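Local coordinates for FAD:protein FMN transferase (Vibrio cholerae, PDB 6NXI) that probably transfers the FMN moiety of FAD onto a threonine hydroxyl of a target flavoprotein, using magnesium or manganese, at residues T259-S264 / Q291-M296; M278-G283 / M296-D301. All coordinates share one frame; numbering follows the deposited sequence.

Contact 1: T259-S264 / Q291-M296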
ATOM      1  N   THR A 259      -6.995  -5.816   6.527  1.00 21.10           N
ATOM      2  CA  THR A 259      -5.905  -5.335   7.396  1.00 20.91           C
ATOM      3  C   THR A 259      -4.823  -6.418   7.494  1.00 21.41           C
ATOM      4  O   THR A 259      -5.143  -7.551   7.843  1.00 21.63           O
ATOM      5  CB  THR A 259      -6.434  -4.993   8.790  1.00 22.65           C
ATOM      6  OG1 THR A 259      -7.512  -4.075   8.587  1.00 24.57           O
ATOM      7  CG2 THR A 259      -5.329  -4.366   9.616  1.00 23.55           C
ATOM      8  N   VAL A 260      -3.558  -6.043   7.233  1.00 20.76           N
ATOM      9  CA  VAL A 260      -2.401  -6.952   7.263  1.00 21.03           C
ATOM     10  C   VAL A 260      -1.347  -6.374   8.212  1.00 21.18           C
ATOM     11  O   VAL A 260      -1.025  -5.175   8.113  1.00 20.55           O
ATOM     12  CB  VAL A 260      -1.826  -7.160   5.846  1.00 21.49           C
ATOM     13  CG1 VAL A 260      -0.592  -8.028   5.912  1.00 22.53           C
ATOM     14  CG2 VAL A 260      -2.856  -7.742   4.889  1.00 23.10           C
ATOM     15  N   LEU A 261      -0.813  -7.235   9.070  1.00 21.36           N
ATOM     16  CA  LEU A 261       0.427  -6.927   9.825  1.00 23.28           C
ATOM     17  C   LEU A 261       1.638  -7.581   9.152  1.00 23.13           C
ATOM     18  O   LEU A 261       1.572  -8.733   8.728  1.00 22.75           O
ATOM     19  CB  LEU A 261       0.301  -7.442  11.246  1.00 25.72           C
ATOM     20  CG  LEU A 261      -0.994  -7.114  11.971  1.00 30.33           C
ATOM     21  CD1 LEU A 261      -0.966  -7.701  13.394  1.00 32.64           C
ATOM     22  CD2 LEU A 261      -1.228  -5.634  11.996  1.00 31.82           C
ATOM     23  N   ASP A 262       2.747  -6.854   9.142  1.00 23.35           N
ATOM     24  CA  ASP A 262       4.055  -7.400   8.702  1.00 22.52           C
ATOM     25  C   ASP A 262       5.122  -6.521   9.355  1.00 22.22           C
ATOM     26  O   ASP A 262       4.840  -5.368   9.566  1.00 20.93           O
ATOM     27  CB  ASP A 262       4.209  -7.395   7.184  1.00 22.97           C
ATOM     28  CG  ASP A 262       5.374  -8.230   6.664  1.00 24.93           C
ATOM     29  OD1 ASP A 262       5.156  -9.447   6.498  1.00 26.15           O
ATOM     30  OD2 ASP A 262       6.503  -7.668   6.488  1.00 24.64           O
ATOM     31  N   LYS A 263       6.303  -7.055   9.550  1.00 22.55           N
ATOM     32  CA  LYS A 263       7.454  -6.254  10.018  1.00 23.94           C
ATOM     33  C   LYS A 263       7.758  -5.111   9.035  1.00 21.81           C
ATOM     34  O   LYS A 263       8.265  -4.065   9.471  1.00 23.29           O
ATOM     35  CB  LYS A 263       8.652  -7.189  10.221  1.00 26.93           C
ATOM     36  CG  LYS A 263       8.486  -8.175  11.378  1.00 32.98           C
ATOM     37  CD  LYS A 263       8.428  -7.516  12.743  1.00 38.35           C
ATOM     38  CE  LYS A 263       8.500  -8.504  13.889  1.00 41.52           C
ATOM     39  NZ  LYS A 263       7.775  -7.962  15.064  1.00 45.53           N
ATOM     40  N   SER A 264       7.449  -5.264   7.747  1.00 20.55           N
ATOM     41  CA  SER A 264       7.634  -4.254   6.693  1.00 19.58           C
ATOM     42  C   SER A 264       6.297  -3.653   6.280  1.00 19.79           C
ATOM     43  O   SER A 264       5.395  -4.403   5.929  1.00 19.42           O
ATOM     44  CB  SER A 264       8.335  -4.844   5.479  1.00 19.73           C
ATOM     45  OG  SER A 264       8.182  -3.987   4.384  1.00 20.96           O
ATOM     46  N   GLN A 291       1.556 -17.708   7.292  1.00 30.68           N
ATOM     47  CA  GLN A 291       1.720 -17.070   8.621  1.00 32.11           C
ATOM     48  C   GLN A 291       1.592 -15.550   8.479  1.00 28.88           C
ATOM     49  O   GLN A 291       2.330 -14.838   9.146  1.00 28.01           O
ATOM     50  CB  GLN A 291       3.086 -17.370   9.257  1.00 33.29           C
ATOM     51  CG  GLN A 291       3.431 -18.842   9.278  1.00 37.30           C
ATOM     52  CD  GLN A 291       2.623 -19.532  10.343  1.00 40.58           C
ATOM     53  OE1 GLN A 291       1.423 -19.729  10.185  1.00 45.84           O
ATOM     54  NE2 GLN A 291       3.282 -19.907  11.431  1.00 38.03           N
ATOM     55  N   ILE A 292       0.640 -15.069   7.681  1.00 26.76           N
ATOM     56  CA  ILE A 292       0.354 -13.619   7.546  1.00 26.16           C
ATOM     57  C   ILE A 292      -0.795 -13.272   8.478  1.00 25.06           C
ATOM     58  O   ILE A 292      -1.871 -13.866   8.326  1.00 26.71           O
ATOM     59  CB  ILE A 292       0.018 -13.248   6.094  1.00 25.30           C
ATOM     60  CG1 ILE A 292       1.031 -13.786   5.092  1.00 25.81           C
ATOM     61  CG2 ILE A 292      -0.115 -11.747   5.975  1.00 26.72           C
ATOM     62  CD1 ILE A 292       0.605 -13.579   3.665  1.00 26.02           C
ATOM     63  N   PRO A 293      -0.614 -12.354   9.443  1.00 25.61           N
ATOM     64  CA  PRO A 293      -1.718 -11.851  10.253  1.00 24.89           C
ATOM     65  C   PRO A 293      -2.632 -10.976   9.381  1.00 25.29           C
ATOM     66  O   PRO A 293      -2.222  -9.903   8.907  1.00 23.84           O
ATOM     67  CB  PRO A 293      -1.065 -11.080  11.388  1.00 26.84           C
ATOM     68  CG  PRO A 293       0.379 -11.468  11.344  1.00 26.02           C
ATOM     69  CD  PRO A 293       0.676 -11.814   9.913  1.00 25.71           C
ATOM     70  N   VAL A 294      -3.870 -11.433   9.178  1.00 26.07           N
ATOM     71  CA  VAL A 294      -4.828 -10.694   8.325  1.00 25.95           C
ATOM     72  C   VAL A 294      -6.203 -10.704   8.983  1.00 28.00           C
ATOM     73  O   VAL A 294      -6.618 -11.771   9.511  1.00 27.72           O
ATOM     74  CB  VAL A 294      -4.930 -11.296   6.920  1.00 28.08           C
ATOM     75  CG1 VAL A 294      -5.810 -10.443   6.024  1.00 28.10           C
ATOM     76  CG2 VAL A 294      -3.554 -11.487   6.319  1.00 28.91           C
ATOM     77  N   LEU A 295      -6.900  -9.579   8.847  1.00 27.12           N
ATOM     78  CA  LEU A 295      -8.337  -9.467   9.167  1.00 27.91           C
ATOM     79  C   LEU A 295      -9.041  -8.971   7.914  1.00 28.18           C
ATOM     80  O   LEU A 295      -8.778  -7.858   7.433  1.00 26.27           O
ATOM     81  CB  LEU A 295      -8.548  -8.525  10.350  1.00 29.03           C
ATOM     82  CG  LEU A 295     -10.002  -8.405  10.801  1.00 31.55           C
ATOM     83  CD1 LEU A 295     -10.465  -9.700  11.425  1.00 33.11           C
ATOM     84  CD2 LEU A 295     -10.152  -7.245  11.770  1.00 32.72           C
ATOM     85  N   MET A 296      -9.974  -9.772   7.433  1.00 29.02           N
ATOM     86  CA  MET A 296     -10.800  -9.358   6.289  1.00 29.54           C
ATOM     87  C   MET A 296     -12.213  -9.186   6.764  1.00 30.21           C
ATOM     88  O   MET A 296     -12.709 -10.105   7.460  1.00 32.29           O
ATOM     89  CB  MET A 296     -10.838 -10.406   5.206  1.00 32.99           C
ATOM     90  CG  MET A 296      -9.564 -10.566   4.526  1.00 34.95           C
ATOM     91  SD  MET A 296     -10.062 -11.420   3.045  1.00 42.51           S
ATOM     92  CE  MET A 296      -8.495 -12.088   2.573  1.00 35.07           C
TER
HETATM   93  O   HOH W   1      -9.989  -5.212   7.734  1.00 28.36           O
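Leu295 O is gripped twice: it accepts from Thr259 N at 2.9 Å, with an almost straight N-H...O angle of 175°, and from a water that also hydrogen-bonds Thr259 OG1. The hydroxyl meets that water because OG1 lies beside its own backbone N (chi1 -54°). Leu295 N returns a bond to Thr259 O, closing the hydrogen-bonded pair, and Leu261 N reaches Pro293 O at 3.0 Å. Strands 255-262 and 294-299 are thus antiparallel neighbours in the eight-stranded sheet of the ApbE fold, their short segments running at 176° to each other with axes 4.8 Å apart. Val260 and Val294 form the intervening non-hydrogen-bonded pair. Their side chains lie side by side, Val260 CG2 to Val294 CG2 at 4.1 Å, on the face covered by helices 265-278 and 280-289; the other branch, Val260 CG1, meets Ile292 CG2 at 3.7 Å. Pro293 has its amide nitrogen closed in the ring, yet still supplies its carbonyl to the ladder. Pro293 CB lies 3.9 Å from Leu261 CB, the two side chains crossing at about a right angle, and the proline ring also packs on Tyr220 and Phe312.

Contact 2: M278-G283 / M296-D301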
ATOM      1  N   MET A 278      -7.900 -11.070  -4.216  1.00 23.66           N
ATOM      2  CA  MET A 278      -8.062 -12.561  -4.211  1.00 26.61           C
ATOM      3  C   MET A 278      -9.448 -12.951  -3.698  1.00 27.13           C
ATOM      4  O   MET A 278     -10.000 -13.971  -4.191  1.00 27.43           O
ATOM      5  CB  MET A 278      -6.999 -13.239  -3.338  1.00 27.18           C
ATOM      6  CG  MET A 278      -5.618 -13.131  -3.892  1.00 27.36           C
ATOM      7  SD  MET A 278      -4.453 -14.108  -2.875  1.00 28.34           S
ATOM      8  CE  MET A 278      -4.606 -15.707  -3.654  1.00 30.97           C
ATOM      9  N   GLY A 279     -10.012 -12.157  -2.784  1.00 27.05           N
ATOM     10  CA  GLY A 279     -11.259 -12.495  -2.111  1.00 27.88           C
ATOM     11  C   GLY A 279     -11.005 -13.304  -0.861  1.00 28.31           C
ATOM     12  O   GLY A 279      -9.841 -13.710  -0.610  1.00 26.34           O
ATOM     13  N   GLU A 280     -12.035 -13.470  -0.040  1.00 28.22           N
ATOM     14  CA  GLU A 280     -11.834 -14.004   1.330  1.00 28.86           C
ATOM     15  C   GLU A 280     -11.401 -15.477   1.243  1.00 30.17           C
ATOM     16  O   GLU A 280     -10.508 -15.868   2.034  1.00 30.86           O
ATOM     17  CB  GLU A 280     -13.027 -13.727   2.232  1.00 28.99           C
ATOM     18  CG  GLU A 280     -14.307 -14.423   1.845  1.00 30.06           C
ATOM     19  CD  GLU A 280     -15.180 -13.793   0.760  1.00 31.61           C
ATOM     20  OE1 GLU A 280     -14.718 -12.865   0.049  1.00 31.43           O
ATOM     21  OE2 GLU A 280     -16.328 -14.295   0.592  1.00 32.68           O
ATOM     22  N   GLU A 281     -11.923 -16.269   0.312  1.00 29.08           N
ATOM     23  CA  GLU A 281     -11.590 -17.728   0.303  1.00 30.98           C
ATOM     24  C   GLU A 281     -10.106 -17.925  -0.030  1.00 30.26           C
ATOM     25  O   GLU A 281      -9.393 -18.535   0.781  1.00 31.57           O
ATOM     26  CB  GLU A 281     -12.443 -18.488  -0.695  1.00 33.37           C
ATOM     27  CG  GLU A 281     -12.075 -19.964  -0.743  1.00 36.95           C
ATOM     28  CD  GLU A 281     -13.008 -20.752  -1.635  1.00 41.62           C
ATOM     29  OE1 GLU A 281     -14.197 -20.416  -1.635  1.00 44.74           O
ATOM     30  OE2 GLU A 281     -12.521 -21.621  -2.388  1.00 48.31           O
ATOM     31  N   ARG A 282      -9.658 -17.429  -1.177  1.00 29.91           N
ATOM     32  CA  ARG A 282      -8.271 -17.655  -1.662  1.00 29.22           C
ATOM     33  C   ARG A 282      -7.332 -16.787  -0.839  1.00 27.93           C
ATOM     34  O   ARG A 282      -6.194 -17.232  -0.567  1.00 27.99           O
ATOM     35  CB  ARG A 282      -8.178 -17.350  -3.157  1.00 31.40           C
ATOM     36  CG  ARG A 282      -9.091 -18.190  -4.043  1.00 34.81           C
ATOM     37  CD  ARG A 282      -8.907 -19.682  -3.905  1.00 38.40           C
ATOM     38  NE  ARG A 282      -7.552 -20.086  -4.228  1.00 40.98           N
ATOM     39  CZ  ARG A 282      -7.084 -21.327  -4.068  1.00 44.06           C
ATOM     40  NH1 ARG A 282      -7.874 -22.271  -3.591  1.00 42.90           N
ATOM     41  NH2 ARG A 282      -5.829 -21.603  -4.378  1.00 45.28           N
ATOM     42  N   GLY A 283      -7.763 -15.577  -0.477  1.00 25.46           N
ATOM     43  CA  GLY A 283      -6.918 -14.673   0.324  1.00 25.32           C
ATOM     44  C   GLY A 283      -6.637 -15.212   1.710  1.00 25.42           C
ATOM     45  O   GLY A 283      -5.461 -15.148   2.173  1.00 25.56           O
ATOM     46  N   MET A 296      -9.974  -9.772   7.433  1.00 29.02           N
ATOM     47  CA  MET A 296     -10.800  -9.358   6.289  1.00 29.54           C
ATOM     48  C   MET A 296     -12.213  -9.186   6.764  1.00 30.21           C
ATOM     49  O   MET A 296     -12.709 -10.105   7.460  1.00 32.29           O
ATOM     50  CB  MET A 296     -10.838 -10.406   5.206  1.00 32.99           C
ATOM     51  CG  MET A 296      -9.564 -10.566   4.526  1.00 34.95           C
ATOM     52  SD  MET A 296     -10.062 -11.420   3.045  1.00 42.51           S
ATOM     53  CE  MET A 296      -8.495 -12.088   2.573  1.00 35.07           C
ATOM     54  N   ILE A 297     -12.786  -8.057   6.412  1.00 27.77           N
ATOM     55  CA  ILE A 297     -14.218  -7.792   6.665  1.00 29.14           C
ATOM     56  C   ILE A 297     -14.950  -7.973   5.349  1.00 27.36           C
ATOM     57  O   ILE A 297     -14.543  -7.385   4.349  1.00 24.66           O
ATOM     58  CB  ILE A 297     -14.384  -6.389   7.239  1.00 30.20           C
ATOM     59  CG1 ILE A 297     -13.604  -6.276   8.555  1.00 31.68           C
ATOM     60  CG2 ILE A 297     -15.871  -6.104   7.397  1.00 31.31           C
ATOM     61  CD1 ILE A 297     -13.647  -4.924   9.123  1.00 33.64           C
ATOM     62  N   VAL A 298     -16.006  -8.780   5.364  1.00 28.42           N
ATOM     63  CA  VAL A 298     -16.745  -9.106   4.123  1.00 30.19           C
ATOM     64  C   VAL A 298     -18.212  -8.831   4.359  1.00 29.88           C
ATOM     65  O   VAL A 298     -18.675  -8.968   5.509  1.00 30.91           O
ATOM     66  CB  VAL A 298     -16.489 -10.535   3.616  1.00 32.86           C
ATOM     67  CG1 VAL A 298     -15.016 -10.880   3.794  1.00 32.42           C
ATOM     68  CG2 VAL A 298     -17.372 -11.571   4.264  1.00 35.88           C
ATOM     69  N   LYS A 299     -18.854  -8.393   3.290  1.00 31.21           N
ATOM     70  CA  LYS A 299     -20.324  -8.160   3.245  1.00 33.11           C
ATOM     71  C   LYS A 299     -21.005  -9.512   3.042  1.00 33.96           C
ATOM     72  O   LYS A 299     -20.700 -10.150   2.030  1.00 35.84           O
ATOM     73  CB  LYS A 299     -20.633  -7.163   2.123  1.00 35.67           C
ATOM     74  CG  LYS A 299     -22.103  -6.818   1.929  1.00 40.76           C
ATOM     75  CD  LYS A 299     -22.599  -5.735   2.866  1.00 43.01           C
ATOM     76  CE  LYS A 299     -24.114  -5.652   2.868  1.00 45.62           C
ATOM     77  NZ  LYS A 299     -24.714  -6.654   3.780  1.00 47.75           N
ATOM     78  N   THR A 300     -21.894  -9.896   3.960  1.00 33.08           N
ATOM     79  CA  THR A 300     -22.698 -11.143   3.883  1.00 35.53           C
ATOM     80  C   THR A 300     -24.070 -10.778   3.329  1.00 36.19           C
ATOM     81  O   THR A 300     -24.319  -9.603   3.037  1.00 35.97           O
ATOM     82  CB  THR A 300     -22.845 -11.821   5.244  1.00 37.19           C
ATOM     83  OG1 THR A 300     -23.692 -10.981   6.027  1.00 38.22           O
ATOM     84  CG2 THR A 300     -21.517 -12.042   5.936  1.00 38.81           C
ATOM     85  N   ASP A 301     -24.927 -11.774   3.164  1.00 38.27           N
ATOM     86  CA  ASP A 301     -26.271 -11.551   2.597  1.00 41.39           C
ATOM     87  C   ASP A 301     -27.029 -10.465   3.376  1.00 42.19           C
ATOM     88  O   ASP A 301     -27.666  -9.632   2.693  1.00 44.26           O
ATOM     89  CB  ASP A 301     -27.045 -12.860   2.569  1.00 41.89           C
ATOM     90  CG  ASP A 301     -28.311 -12.752   1.756  1.00 43.21           C
ATOM     91  OD1 ASP A 301     -28.218 -12.277   0.584  1.00 44.00           O
ATOM     92  OD2 ASP A 301     -29.365 -13.107   2.324  1.00 43.34           O
TER
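Helix 280-289 starts above strand 294-299 without backbone pairing between the two segments: the closest CA atoms, those of Glu280 and Met296, are 6.9 Å apart, and the bridging is done by side chains. Met296 makes the larger share on the strand side. CG stands beside the backbone N (chi1 -69°) and the chain is extended beyond it, which carries the thioether up to the first turn of the helix. There Met296 SD lies 3.6 Å from Glu280 CA and also touches Glu280 CB, while the terminal Met296 CE goes further in, 3.7 Å from Gly283 C. Gly283 presents bare backbone to this methyl, and the close approach of CE depends on the absence of a side chain there. Gly279 O, about 3.8 Å from Met296 CE, accepts the backbone bond from Gly283 N at 2.8 Å, so the methyl rests against the closed first turn of the helix.

One step along the same side of the strand, Val298 CG1 abuts Glu280 CB at 3.8 Å, and the two side chains cross at about a right angle. Here the glutamate contributes its aliphatic part. Its CG sits between the backbone N and the carbonyl carbon (chi1 66°) and the chain bends at chi2; the carboxylate makes a salt bridge through OE2 with Arg254, just before strand 255-262. Tyr307 of strand 304-308 touches both Glu280 and Val298, and Met284, one turn on, also packs on Met296. Gly279, with its positive phi of 89°, directly follows helix 265-278 and is the N-cap of helix 280-289, marking the break between the two. The arrangement is a helix packed through its N-terminal turn on one face of an antiparallel sheet, an alpha+beta arrangement.

Contacts 1 and 2 lie with their centres about 15 Å apart and share Met296 in sequence, the end of one segment of contact 1 and the start of one of contact 2; its side chain works in contact 2, not across contact 1. Both use strand 294-299: contact 1 pairs it with its sheet neighbour, strand 255-262, whereas contact 2 joins it to the start of helix 280-289. Along the chain the segments alternate, 259-264, 278-283, 291-296, 296-301, so the chain leaves one strand, forms helices 265-278 and 280-289, and returns as the antiparallel neighbour. The first of these helices carries Asp269 and Thr273, ligands of a bound magnesium ion; both contacts therefore belong to the sheet-and-helix unit that includes part of the metal site.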